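Local atomic coordinates of oxidoreductase, NAD-binding/iron-sulfur cluster-binding protein (Nitratireductor pacificus pht-3B, PDB entry 6ZXU), a protein that probably works as a catabolic reductive dehalogenase, using a bound cobalamin and two [4Fe-4S] clusters to remove halogen from organic substrates. Residues Asn109-Ala114 against His142-Ala147; Tyr115-Ser120 against Ala181-Tyr186; Thr300-Arg305 against Ala718-Ser723; Ala465-Met470 against Ile517-Asp522; Pro682-Pro687 against Leu704-Ala709. All blocks are in the same frame, centred on the assembly; numbering follows the deposited sequence.

Interaction 1: Asn109-Ala114 against His142-Ala147; sequences NLKASA and HALVFA
A helix lying on one face of an antiparallel sheet brings Leu110 of helix 103-116 against Leu144 of strand 142-149. The methine carbon of Leu110 makes the closest approach. Its CG sits 3.9 Å from Leu144 CD2 and 4.2 Å from Leu144 CD1, over the fork of that side chain. Leu144 can offer both methyls because its CG lies anti to the backbone N (chi1 -178°), which stands the fork up towards the helix. The two leucines cross obliquely. Lys111 adds a looser touch with its aliphatic stem, Lys111 CG to Leu144 CD1 at 4.4 Å. Its amine leads away from the strand to a salt bridge with Asp246. No hydrogen bond joins the two segments, and the contact is apolar and buried. On the helix, Asn109 O accepts two bonds from Ser113. Ser113 OG comes to Asn109 O at 2.8 Å and Ser113 N at 3.0 Å, from opposite faces of the carbonyl plane. Leu144 also meets Val122 and Ile124 of the next strand and Leu183 of helix 168-190. This is the layered alpha/beta packing of a four-stranded antiparallel sheet with helices on one face.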
# COMPACT_ATOMS: atom_id res chain seq x y z
N ASN A 109 -11.38 17.48 -2.58
CA ASN A 109 -10.47 16.83 -1.61
C ASN A 109 -10.99 15.55 -1.06
O ASN A 109 -10.27 14.59 -0.93
CB ASN A 109 -10.12 17.80 -0.52
CG ASN A 109 -9.42 17.13 0.64
OD1 ASN A 109 -10.08 16.74 1.60
ND2 ASN A 109 -8.09 17.03 0.56
N LEU A 110 -12.26 15.51 -0.74
CA LEU A 110 -12.81 14.34 -0.14
C LEU A 110 -13.03 13.23 -1.18
O LEU A 110 -12.89 12.05 -0.89
CB LEU A 110 -14.09 14.70 0.55
CG LEU A 110 -14.66 13.82 1.60
CD1 LEU A 110 -13.66 13.55 2.71
CD2 LEU A 110 -15.96 14.45 2.16
N LYS A 111 -13.41 13.60 -2.40
CA LYS A 111 -13.46 12.63 -3.50
C LYS A 111 -12.10 12.06 -3.85
O LYS A 111 -11.96 10.90 -4.01
CB LYS A 111 -14.03 13.28 -4.76
CG LYS A 111 -15.52 13.50 -4.72
CD LYS A 111 -15.90 14.24 -6.04
CE LYS A 111 -17.24 13.78 -6.48
NZ LYS A 111 -17.57 14.59 -7.69
N ALA A 112 -11.08 12.91 -3.87
CA ALA A 112 -9.71 12.47 -4.09
C ALA A 112 -9.22 11.55 -2.96
O ALA A 112 -8.48 10.58 -3.21
CB ALA A 112 -8.79 13.66 -4.22
N SER A 113 -9.72 11.77 -1.77
CA SER A 113 -9.40 10.92 -0.63
C SER A 113 -9.98 9.56 -0.81
O SER A 113 -9.31 8.58 -0.47
CB SER A 113 -9.90 11.53 0.70
OG SER A 113 -9.32 12.79 0.98
N ALA A 114 -11.23 9.46 -1.27
CA ALA A 114 -11.85 8.19 -1.47
C ALA A 114 -11.17 7.36 -2.57
O ALA A 114 -10.99 6.16 -2.42
CB ALA A 114 -13.31 8.37 -1.75
N HIS A 142 -25.08 16.42 4.19
CA HIS A 142 -24.41 15.91 3.02
C HIS A 142 -23.95 14.50 3.18
O HIS A 142 -23.68 14.06 4.30
CB HIS A 142 -23.24 16.83 2.69
CG HIS A 142 -23.67 18.18 2.20
ND1 HIS A 142 -23.90 19.24 3.08
CD2 HIS A 142 -23.88 18.66 0.95
CE1 HIS A 142 -24.24 20.32 2.37
NE2 HIS A 142 -24.22 20.00 1.08
N ALA A 143 -23.87 13.80 2.04
CA ALA A 143 -23.41 12.48 1.97
C ALA A 143 -22.32 12.37 0.86
O ALA A 143 -22.53 12.79 -0.29
CB ALA A 143 -24.52 11.53 1.71
N LEU A 144 -21.15 11.85 1.25
CA LEU A 144 -20.18 11.25 0.31
C LEU A 144 -20.52 9.81 0.09
O LEU A 144 -20.52 9.05 1.03
CB LEU A 144 -18.79 11.37 0.86
CG LEU A 144 -17.70 10.82 -0.05
CD1 LEU A 144 -17.25 11.84 -1.02
CD2 LEU A 144 -16.54 10.48 0.84
N VAL A 145 -20.82 9.45 -1.18
CA VAL A 145 -21.25 8.12 -1.50
C VAL A 145 -20.17 7.52 -2.40
O VAL A 145 -19.66 8.21 -3.28
CB VAL A 145 -22.59 8.11 -2.25
CG1 VAL A 145 -23.14 6.72 -2.38
CG2 VAL A 145 -23.61 9.00 -1.52
N PHE A 146 -19.80 6.29 -2.14
CA PHE A 146 -18.80 5.61 -2.95
C PHE A 146 -19.14 4.17 -3.15
O PHE A 146 -19.82 3.56 -2.34
CB PHE A 146 -17.42 5.78 -2.40
CG PHE A 146 -17.26 5.17 -1.05
CD1 PHE A 146 -16.98 3.80 -0.95
CD2 PHE A 146 -17.30 5.94 0.08
CE1 PHE A 146 -16.78 3.24 0.29
CE2 PHE A 146 -17.17 5.35 1.35
CZ PHE A 146 -16.93 3.99 1.46
N ALA A 147 -18.70 3.62 -4.28
CA ALA A 147 -18.92 2.22 -4.64
C ALA A 147 -17.53 1.57 -4.71
O ALA A 147 -16.52 2.18 -5.11
CB ALA A 147 -19.62 2.04 -5.95

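Interaction 2: Tyr115-Ser120 against Ala181-Tyr186; sequences YFLDAS and AILSGY
One methyl group, Leu117 CD1, makes every close contact between residues 115-120 and 181-186. It points at the junction of two consecutive residues, Ile182 and Leu183. Leu117 CD1 lies 3.8 Å from Ile182 CG2 and 4.0 Å from Ile182 CB. On Leu183 it meets two atoms equally, with Leu117 CD1 3.9 Å from both Leu183 CG and Leu183 CD2. Ile182 faces Leu117 with its short branch, because CG1 is anti to the carbonyl carbon (chi1 -69°) and CG2 takes the position anti to the backbone N. Leu117 crosses Ile182 at a slant. Leu117 and Leu183 run alongside each other, pointing opposite ways.

Leu117 is also where the helix stops. It is the first residue to leave helical angles, and Asp118 follows with a positive phi of 72°. Asp118 is the C-prime residue of a Schellman motif. Asp118 N bonds Tyr115 O at 2.9 Å, and Ala119 N turns back to Ala114 O. Two arginines of helix 445-469 meet this end. Arg451 and Arg455 both form salt bridges with Asp118 OD2, and Arg455 also bonds Leu117 O. The two arginines probably help to balance the charge of Asp118 and the carbonyl end of the helix. Ile182 packs further on Met347 and Leu350 of helix 342-354 and on Met454 of helix 445-469. Beyond the turn, Ser120 pairs through its backbone with Ala147 of strand 142-149, where the chain enters strand 121-126.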
# COMPACT_ATOMS: atom_id res chain seq x y z
N TYR A 115 -10.78 8.01 -3.66
CA TYR A 115 -10.11 7.36 -4.75
C TYR A 115 -8.71 6.90 -4.29
O TYR A 115 -8.28 5.82 -4.67
CB TYR A 115 -9.99 8.30 -5.99
CG TYR A 115 -11.30 8.44 -6.75
CD1 TYR A 115 -11.95 7.32 -7.22
CD2 TYR A 115 -11.88 9.66 -6.97
CE1 TYR A 115 -13.12 7.40 -7.93
CE2 TYR A 115 -13.07 9.74 -7.66
CZ TYR A 115 -13.68 8.64 -8.15
OH TYR A 115 -14.81 8.70 -8.88
N PHE A 116 -8.03 7.70 -3.48
CA PHE A 116 -6.76 7.34 -2.84
C PHE A 116 -6.88 6.01 -2.07
O PHE A 116 -5.99 5.15 -2.13
CB PHE A 116 -6.29 8.47 -1.98
CG PHE A 116 -5.09 8.15 -1.12
CD1 PHE A 116 -3.81 8.01 -1.72
CD2 PHE A 116 -5.18 8.06 0.23
CE1 PHE A 116 -2.70 7.78 -0.96
CE2 PHE A 116 -4.05 7.77 1.02
CZ PHE A 116 -2.82 7.65 0.41
N LEU A 117 -8.03 5.79 -1.45
CA LEU A 117 -8.31 4.56 -0.69
C LEU A 117 -8.88 3.48 -1.54
O LEU A 117 -9.35 2.48 -1.04
CB LEU A 117 -9.22 4.87 0.49
CG LEU A 117 -8.72 5.86 1.49
CD1 LEU A 117 -9.78 6.15 2.53
CD2 LEU A 117 -7.48 5.38 2.22
N ASP A 118 -8.87 3.66 -2.85
CA ASP A 118 -9.32 2.68 -3.81
C ASP A 118 -10.87 2.47 -3.84
O ASP A 118 -11.35 1.41 -4.18
CB ASP A 118 -8.55 1.37 -3.66
CG ASP A 118 -7.07 1.58 -3.74
OD1 ASP A 118 -6.60 2.01 -4.83
OD2 ASP A 118 -6.38 1.40 -2.69
N ALA A 119 -11.65 3.54 -3.61
CA ALA A 119 -13.02 3.55 -4.10
C ALA A 119 -12.99 3.45 -5.62
O ALA A 119 -12.11 3.95 -6.26
CB ALA A 119 -13.74 4.85 -3.69
N SER A 120 -13.98 2.79 -6.18
CA SER A 120 -14.14 2.65 -7.63
C SER A 120 -14.80 3.87 -8.26
O SER A 120 -14.47 4.26 -9.38
CB SER A 120 -14.95 1.36 -7.99
OG SER A 120 -14.27 0.16 -7.52
N ALA A 181 -14.95 4.19 7.45
CA ALA A 181 -14.36 4.43 8.76
C ALA A 181 -13.20 5.38 8.67
O ALA A 181 -13.11 6.31 9.48
CB ALA A 181 -13.89 3.13 9.39
N ILE A 182 -12.39 5.27 7.62
CA ILE A 182 -11.21 6.12 7.50
C ILE A 182 -11.66 7.53 7.14
O ILE A 182 -11.18 8.50 7.70
CB ILE A 182 -10.23 5.54 6.46
CG1 ILE A 182 -9.61 4.27 6.98
CG2 ILE A 182 -9.16 6.58 6.21
CD1 ILE A 182 -8.89 3.49 5.89
N LEU A 183 -12.59 7.64 6.18
CA LEU A 183 -13.01 8.91 5.71
C LEU A 183 -13.82 9.69 6.73
O LEU A 183 -13.64 10.88 6.87
CB LEU A 183 -13.74 8.80 4.40
CG LEU A 183 -12.92 8.41 3.13
CD1 LEU A 183 -13.84 8.30 1.96
CD2 LEU A 183 -11.82 9.43 2.89
N SER A 184 -14.72 9.01 7.42
CA SER A 184 -15.45 9.64 8.53
C SER A 184 -14.53 10.08 9.61
O SER A 184 -14.65 11.21 10.12
CB SER A 184 -16.54 8.71 9.04
OG SER A 184 -16.05 7.58 9.69
N GLY A 185 -13.52 9.26 9.94
CA GLY A 185 -12.56 9.70 10.92
C GLY A 185 -11.72 10.84 10.51
O GLY A 185 -11.38 11.69 11.33
N TYR A 186 -11.38 10.91 9.23
CA TYR A 186 -10.65 12.06 8.67
C TYR A 186 -11.44 13.37 8.82
O TYR A 186 -10.88 14.39 9.26
CB TYR A 186 -10.41 11.83 7.14
CG TYR A 186 -10.01 13.00 6.33
CD1 TYR A 186 -8.89 13.74 6.66
CD2 TYR A 186 -10.71 13.35 5.19
CE1 TYR A 186 -8.48 14.81 5.89
CE2 TYR A 186 -10.30 14.42 4.37
CZ TYR A 186 -9.20 15.14 4.69
OH TYR A 186 -8.82 16.22 3.92

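Interaction 3: Thr300-Arg305 against Ala718-Ser723; sequences TTLVVR and ARLKSS
Leu720, on the C-terminal helix 713-721, reaches across to Leu302 and Val304 of an extended loop beside the cobalamin pocket. CB leaves the helix and makes no close contact with the loop. CG, anti to the carbonyl carbon (chi1 -62°), carries the chain outwards, but still lies 4.8 Å from Val304 CG2. The contact is made by the two methyls. Leu720 CD1 is the busier one, at 3.8 Å from Val304 CG2 and 4.2 Å from Leu302 CD2. Leu720 and Val304 meet tip to tip, with both branches of each taking part. No hydrogen bond crosses between the segments, and the patch is small and near the surface.

Leu302 also touches Ala716 and Arg717, one turn earlier on the same helix. Next to Leu720, Arg719 forms salt bridges with Glu307 through NH1 and with Glu711 through NE, so charge contacts lie beside the apolar one. The loop is also held by backbone bonds of Leu302 with Glu566 and of Val304 with Gly564. Between them, Val303 touches the bound cobalamin. One stretch of chain therefore meets the cofactor through Val303 and the C-terminal helix through the residues on either side. The remaining methyl of Leu720 completes the pairing: its CD2 lies 4.1 Å from Val304 CG1.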
# COMPACT_ATOMS: atom_id res chain seq x y z
N THR A 300 20.33 -12.28 -7.32
CA THR A 300 21.37 -11.64 -8.14
C THR A 300 22.49 -11.03 -7.27
O THR A 300 23.44 -10.50 -7.78
CB THR A 300 20.79 -10.56 -9.04
OG1 THR A 300 20.13 -9.55 -8.22
CG2 THR A 300 19.75 -11.17 -10.03
N THR A 301 22.31 -11.05 -5.96
CA THR A 301 23.27 -10.51 -5.06
C THR A 301 23.63 -11.62 -4.08
O THR A 301 22.77 -12.48 -3.79
CB THR A 301 22.71 -9.27 -4.28
OG1 THR A 301 21.36 -9.52 -3.77
CG2 THR A 301 22.67 -8.08 -5.16
N LEU A 302 24.83 -11.58 -3.54
CA LEU A 302 25.29 -12.66 -2.66
C LEU A 302 24.56 -12.77 -1.33
O LEU A 302 24.36 -11.78 -0.65
CB LEU A 302 26.77 -12.46 -2.39
CG LEU A 302 27.55 -13.55 -1.69
CD1 LEU A 302 27.49 -14.88 -2.43
CD2 LEU A 302 28.98 -13.03 -1.58
N VAL A 303 24.07 -13.95 -1.00
CA VAL A 303 23.44 -14.26 0.30
C VAL A 303 24.23 -15.46 0.89
O VAL A 303 24.31 -16.55 0.28
CB VAL A 303 21.95 -14.62 0.14
CG1 VAL A 303 21.31 -14.98 1.47
CG2 VAL A 303 21.21 -13.46 -0.52
N VAL A 304 24.85 -15.23 2.02
CA VAL A 304 25.64 -16.31 2.70
C VAL A 304 24.88 -16.65 3.98
O VAL A 304 25.14 -16.08 5.03
CB VAL A 304 27.06 -15.80 3.01
CG1 VAL A 304 27.91 -16.97 3.56
CG2 VAL A 304 27.70 -15.20 1.75
N ARG A 305 23.97 -17.62 3.88
CA ARG A 305 23.07 -17.90 4.97
C ARG A 305 23.78 -18.30 6.26
O ARG A 305 23.36 -17.89 7.37
CB ARG A 305 22.12 -19.00 4.61
CG ARG A 305 21.12 -18.61 3.56
CD ARG A 305 20.45 -19.85 3.02
NE ARG A 305 19.30 -19.47 2.28
CZ ARG A 305 19.35 -18.91 1.08
NH1 ARG A 305 20.50 -18.62 0.48
NH2 ARG A 305 18.21 -18.58 0.52
N ALA A 718 35.70 -14.52 -3.40
CA ALA A 718 37.00 -15.14 -3.38
C ALA A 718 37.17 -16.01 -2.14
O ALA A 718 37.57 -17.16 -2.20
CB ALA A 718 38.08 -14.09 -3.44
N ARG A 719 36.80 -15.49 -0.98
CA ARG A 719 36.90 -16.24 0.28
C ARG A 719 36.03 -17.46 0.30
O ARG A 719 36.47 -18.55 0.67
CB ARG A 719 36.55 -15.32 1.43
CG ARG A 719 36.52 -15.97 2.78
CD ARG A 719 36.37 -14.94 3.92
NE ARG A 719 35.12 -14.18 3.76
CZ ARG A 719 33.92 -14.64 4.02
NH1 ARG A 719 33.72 -15.88 4.48
NH2 ARG A 719 32.89 -13.87 3.82
N LEU A 720 34.78 -17.34 -0.10
CA LEU A 720 33.95 -18.47 -0.11
C LEU A 720 34.46 -19.58 -1.05
O LEU A 720 34.25 -20.76 -0.77
CB LEU A 720 32.55 -18.11 -0.49
CG LEU A 720 31.93 -17.13 0.54
CD1 LEU A 720 30.70 -16.58 -0.10
CD2 LEU A 720 31.59 -17.77 1.85
N LYS A 721 35.03 -19.19 -2.17
CA LYS A 721 35.50 -20.16 -3.19
C LYS A 721 36.66 -21.03 -2.62
O LYS A 721 36.74 -22.20 -2.91
CB LYS A 721 36.00 -19.40 -4.45
CG LYS A 721 36.36 -20.21 -5.70
N SER A 722 37.49 -20.45 -1.78
CA SER A 722 38.51 -21.20 -1.14
C SER A 722 38.02 -22.24 -0.11
O SER A 722 38.78 -23.08 0.27
CB SER A 722 39.58 -20.30 -0.58
OG SER A 722 39.18 -19.62 0.55
N SER A 723 36.74 -22.23 0.24
CA SER A 723 36.16 -23.32 1.03
C SER A 723 35.19 -24.17 0.23
O SER A 723 34.52 -25.03 0.80
CB SER A 723 35.41 -22.74 2.28
OG SER A 723 36.34 -22.25 3.25

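Interaction 4: Ala465-Met470 against Ile517-Asp522; sequences AHCRRM and IVFTTD
The last turn of helix 445-469 passes close to the end of strand 514-521, with Cys467 CA 7.5 Å from Thr521 CA. Cys467 alone carries the helix side of the contact. Its sulfur is anti to the carbonyl carbon (chi1 -73°) and reaches two residues of the strand. Cys467 SG lies 3.9 Å from Phe519 CE2. The sulfur is 5.2 Å from the Phe519 ring centroid and 70° off the ring normal, an oblique sulfur-aromatic contact. Cys467 SG also lies 3.8 Å from Thr521 OG1, but this pair is no hydrogen bond. That hydroxyl is engaged elsewhere, with Ser473 O and Leu523 N. Cys467 CB sits beside it too, 3.9 Å from Thr521 OG1. Phe519 and Thr521 are two apart in the strand, and both turn to the helix. The intervening Thr520 bonds His420 and His477 instead. The contact is buried. Phe519 also packs on Ala460, Met463 and Ala464, earlier in the helix, and on Val424 and Met426 of the adjacent strand 422-429. Cys467 and Thr521 both touch Ala474 of strand 474-477, so the helix end rests on the sheet where strand 514-521 runs between its two neighbours.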
# COMPACT_ATOMS: atom_id res chain seq x y z
N ALA A 465 -6.28 -15.84 8.51
CA ALA A 465 -7.49 -16.41 9.19
C ALA A 465 -8.07 -17.54 8.42
O ALA A 465 -8.48 -18.56 9.00
CB ALA A 465 -8.54 -15.36 9.42
N HIS A 466 -8.01 -17.49 7.09
CA HIS A 466 -8.49 -18.57 6.29
C HIS A 466 -7.62 -19.79 6.37
O HIS A 466 -8.10 -20.92 6.46
CB HIS A 466 -8.70 -18.16 4.80
CG HIS A 466 -9.44 -19.18 4.00
ND1 HIS A 466 -10.73 -19.59 4.31
CD2 HIS A 466 -9.08 -19.86 2.89
CE1 HIS A 466 -11.11 -20.51 3.44
NE2 HIS A 466 -10.13 -20.69 2.58
N CYS A 467 -6.33 -19.58 6.39
CA CYS A 467 -5.41 -20.70 6.63
C CYS A 467 -5.74 -21.41 7.97
O CYS A 467 -5.70 -22.60 8.02
CB CYS A 467 -3.92 -20.22 6.65
SG CYS A 467 -3.32 -19.81 5.00
N ARG A 468 -5.99 -20.63 9.01
CA ARG A 468 -6.28 -21.18 10.35
C ARG A 468 -7.62 -21.96 10.31
O ARG A 468 -7.72 -23.02 10.87
CB ARG A 468 -6.25 -20.16 11.39
CG ARG A 468 -4.91 -19.52 11.62
CD ARG A 468 -4.80 -18.66 12.85
NE ARG A 468 -5.79 -17.61 12.86
CZ ARG A 468 -5.67 -16.40 12.33
NH1 ARG A 468 -4.57 -16.05 11.70
NH2 ARG A 468 -6.65 -15.53 12.44
N ARG A 469 -8.60 -21.47 9.56
CA ARG A 469 -9.83 -22.17 9.33
C ARG A 469 -9.61 -23.53 8.76
O ARG A 469 -10.29 -24.49 9.10
CB ARG A 469 -10.74 -21.34 8.44
CG ARG A 469 -12.06 -21.98 8.10
CD ARG A 469 -12.94 -21.13 7.19
NE ARG A 469 -13.16 -19.75 7.69
CZ ARG A 469 -14.00 -19.39 8.68
NH1 ARG A 469 -14.75 -20.28 9.39
NH2 ARG A 469 -14.09 -18.10 8.99
N MET A 470 -8.62 -23.66 7.91
CA MET A 470 -8.30 -24.97 7.32
C MET A 470 -7.39 -25.84 8.19
O MET A 470 -6.95 -26.90 7.74
CB MET A 470 -7.66 -24.73 5.94
CG MET A 470 -8.53 -23.94 4.97
SD MET A 470 -7.88 -23.82 3.29
CE MET A 470 -6.45 -22.76 3.56
N ILE A 517 3.43 -6.62 2.89
CA ILE A 517 2.91 -7.32 4.06
C ILE A 517 3.32 -8.79 3.88
O ILE A 517 3.39 -9.31 2.77
CB ILE A 517 1.37 -7.12 4.16
CG1 ILE A 517 0.76 -7.70 5.44
CG2 ILE A 517 0.66 -7.73 2.94
CD1 ILE A 517 1.02 -6.96 6.66
N VAL A 518 3.62 -9.43 4.97
CA VAL A 518 3.96 -10.84 5.03
C VAL A 518 3.04 -11.55 6.02
O VAL A 518 2.69 -11.01 7.06
CB VAL A 518 5.42 -11.07 5.46
CG1 VAL A 518 5.73 -12.53 5.51
CG2 VAL A 518 6.37 -10.39 4.54
N PHE A 519 2.51 -12.71 5.62
CA PHE A 519 2.03 -13.63 6.62
C PHE A 519 2.72 -14.94 6.46
O PHE A 519 2.96 -15.40 5.35
CB PHE A 519 0.50 -13.83 6.69
CG PHE A 519 -0.07 -14.63 5.61
CD1 PHE A 519 -0.54 -14.01 4.43
CD2 PHE A 519 -0.31 -15.99 5.78
CE1 PHE A 519 -1.12 -14.75 3.43
CE2 PHE A 519 -0.88 -16.73 4.75
CZ PHE A 519 -1.27 -16.12 3.59
N THR A 520 3.09 -15.51 7.61
CA THR A 520 3.72 -16.83 7.64
C THR A 520 2.66 -17.90 7.87
O THR A 520 1.62 -17.62 8.45
CB THR A 520 4.82 -16.89 8.67
OG1 THR A 520 4.34 -16.46 9.95
CG2 THR A 520 5.99 -15.94 8.23
N THR A 521 2.94 -19.09 7.39
CA THR A 521 2.02 -20.19 7.51
C THR A 521 2.71 -21.52 7.39
O THR A 521 3.78 -21.63 6.83
CB THR A 521 0.87 -20.06 6.49
OG1 THR A 521 -0.15 -21.05 6.71
CG2 THR A 521 1.32 -20.09 5.05
N ASP A 522 1.98 -22.58 7.81
CA ASP A 522 2.36 -23.98 7.53
C ASP A 522 1.66 -24.62 6.35
O ASP A 522 2.01 -25.73 5.95
CB ASP A 522 2.15 -24.86 8.80
CG ASP A 522 3.12 -24.51 9.90
OD1 ASP A 522 4.32 -24.12 9.59
OD2 ASP A 522 2.65 -24.60 11.08

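Interaction 5: Pro682-Pro687 against Leu704-Ala709; sequences PRLQPP and LAEYAA
Arg683 and Glu706 each bend once to bring their charges together, Arg683 at chi3 (-74°) and Glu706 at chi2 (73°). Arg683 NH1 then lies 2.7 Å from Glu706 OE1. The oxygen comes to the edge of the guanidinium, near its plane. The hydrogen bond is strongly bent and weak, though it forms part of a salt bridge. The guanidinium and carboxylate planes stand 38° apart. The other carboxylate oxygen, Glu706 OE2, lies nearer the stem, 3.9 Å from Arg683 CD. Leu684 supplies the apolar half: its CD1 is 3.9 Å from Glu706 CB. Its other methyl, Leu684 CD2, sits 4.1 Å above one face of the Arg683 guanidinium, offset toward the rim. Replacing Glu706 by an alanine would probably leave Arg683 without its charge partner across this contact and its end freer to turn. The bridge lies near the surface, in a C-terminal part of the chain that borders the cobalamin site. Leu684 O accepts a bond from Arg320 of helix 317-323, while Gln685 touches Phe317 of that helix. Helix 700-709 is tied down next to Glu706, where Tyr707 OH bonds Lys569 O, in the loop between strand 565-567 and helix 572-581.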
# COMPACT_ATOMS: atom_id res chain seq x y z
N PRO A 682 24.80 -6.51 13.35
CA PRO A 682 24.55 -6.99 14.72
C PRO A 682 25.52 -6.58 15.81
O PRO A 682 25.10 -6.29 16.94
CB PRO A 682 24.50 -8.50 14.53
CG PRO A 682 23.84 -8.61 13.19
CD PRO A 682 24.45 -7.54 12.36
N ARG A 683 26.80 -6.51 15.53
CA ARG A 683 27.65 -6.11 16.61
C ARG A 683 27.43 -4.72 17.15
O ARG A 683 27.88 -4.44 18.23
CB ARG A 683 29.10 -6.27 16.25
CG ARG A 683 29.65 -5.43 15.20
CD ARG A 683 31.15 -5.79 14.97
NE ARG A 683 31.94 -5.28 16.07
CZ ARG A 683 32.49 -4.08 16.13
NH1 ARG A 683 32.42 -3.28 15.09
NH2 ARG A 683 33.09 -3.66 17.25
N LEU A 684 26.81 -3.82 16.37
CA LEU A 684 26.56 -2.45 16.80
C LEU A 684 25.10 -2.23 17.11
O LEU A 684 24.66 -1.07 17.18
CB LEU A 684 27.07 -1.47 15.74
CG LEU A 684 28.59 -1.54 15.50
CD1 LEU A 684 29.00 -0.56 14.39
CD2 LEU A 684 29.29 -1.13 16.79
N GLN A 685 24.36 -3.30 17.30
CA GLN A 685 22.97 -3.28 17.63
C GLN A 685 22.81 -3.66 19.12
O GLN A 685 23.68 -4.31 19.65
CB GLN A 685 22.22 -4.26 16.74
CG GLN A 685 22.13 -3.78 15.29
CD GLN A 685 21.07 -2.69 15.09
OE1 GLN A 685 21.02 -1.75 15.83
NE2 GLN A 685 20.25 -2.82 14.03
N PRO A 686 21.66 -3.34 19.74
CA PRO A 686 21.31 -3.95 21.05
C PRO A 686 21.25 -5.45 20.87
O PRO A 686 20.69 -5.95 19.88
CB PRO A 686 19.91 -3.43 21.33
CG PRO A 686 19.71 -2.29 20.38
CD PRO A 686 20.56 -2.50 19.21
N PRO A 687 21.92 -6.17 21.76
CA PRO A 687 21.99 -7.65 21.58
C PRO A 687 20.63 -8.28 21.76
O PRO A 687 19.75 -7.69 22.36
CB PRO A 687 23.00 -8.07 22.69
CG PRO A 687 23.13 -6.88 23.61
CD PRO A 687 22.84 -5.66 22.80
N LEU A 704 30.68 4.33 11.43
CA LEU A 704 31.48 4.83 10.32
C LEU A 704 32.67 3.99 10.08
O LEU A 704 33.00 3.66 8.92
CB LEU A 704 31.92 6.30 10.58
CG LEU A 704 30.77 7.34 10.60
CD1 LEU A 704 31.20 8.62 11.31
CD2 LEU A 704 30.32 7.66 9.19
N ALA A 705 33.34 3.56 11.15
CA ALA A 705 34.55 2.70 11.00
C ALA A 705 34.18 1.32 10.48
O ALA A 705 34.91 0.70 9.71
CB ALA A 705 35.30 2.58 12.30
N GLU A 706 33.05 0.81 10.93
CA GLU A 706 32.55 -0.46 10.46
C GLU A 706 32.28 -0.46 8.96
O GLU A 706 32.63 -1.41 8.24
CB GLU A 706 31.27 -0.80 11.23
CG GLU A 706 30.70 -2.15 10.95
CD GLU A 706 31.58 -3.23 11.62
OE1 GLU A 706 32.46 -2.82 12.47
OE2 GLU A 706 31.42 -4.44 11.30
N TYR A 707 31.72 0.62 8.44
CA TYR A 707 31.50 0.74 7.01
C TYR A 707 32.80 0.79 6.22
O TYR A 707 32.89 0.11 5.22
CB TYR A 707 30.60 1.95 6.71
CG TYR A 707 29.69 1.86 5.47
CD1 TYR A 707 30.19 1.57 4.25
CD2 TYR A 707 28.38 2.14 5.57
CE1 TYR A 707 29.40 1.55 3.12
CE2 TYR A 707 27.53 2.07 4.50
CZ TYR A 707 28.04 1.80 3.27
OH TYR A 707 27.16 1.76 2.24
N ALA A 708 33.81 1.48 6.72
CA ALA A 708 35.10 1.51 6.07
C ALA A 708 35.77 0.12 6.09
O ALA A 708 36.50 -0.23 5.19
CB ALA A 708 36.00 2.56 6.75
N ALA A 709 35.45 -0.70 7.06
CA ALA A 709 36.06 -2.02 7.17
C ALA A 709 35.25 -3.12 6.47
O ALA A 709 35.68 -4.24 6.43
CB ALA A 709 36.20 -2.40 8.65

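Interactions 1 and 2 are neighbours, with centres about 7 Å apart. They share helix 103-116, and their segments alternate along the chain. Leu183 packs on Ser113 and Leu144, and Asn109 probably bonds Tyr186, so the two form one core. Interaction 4 lies on a second four-stranded antiparallel sheet, and its centre is about 33 Å from that of interaction 1. The two sheets have the same 1-2-4-3 strand order. Interactions 3 and 5 lie across the chain's centre from interactions 1 and 2, their centres about 21 Å apart, on the consecutive helices 713-721 and 700-709. Interaction 3 joins distant parts of the sequence, and interactions 4 and 5 are nested within its loop. The C-terminal end thus returns to the cobalamin-binding region.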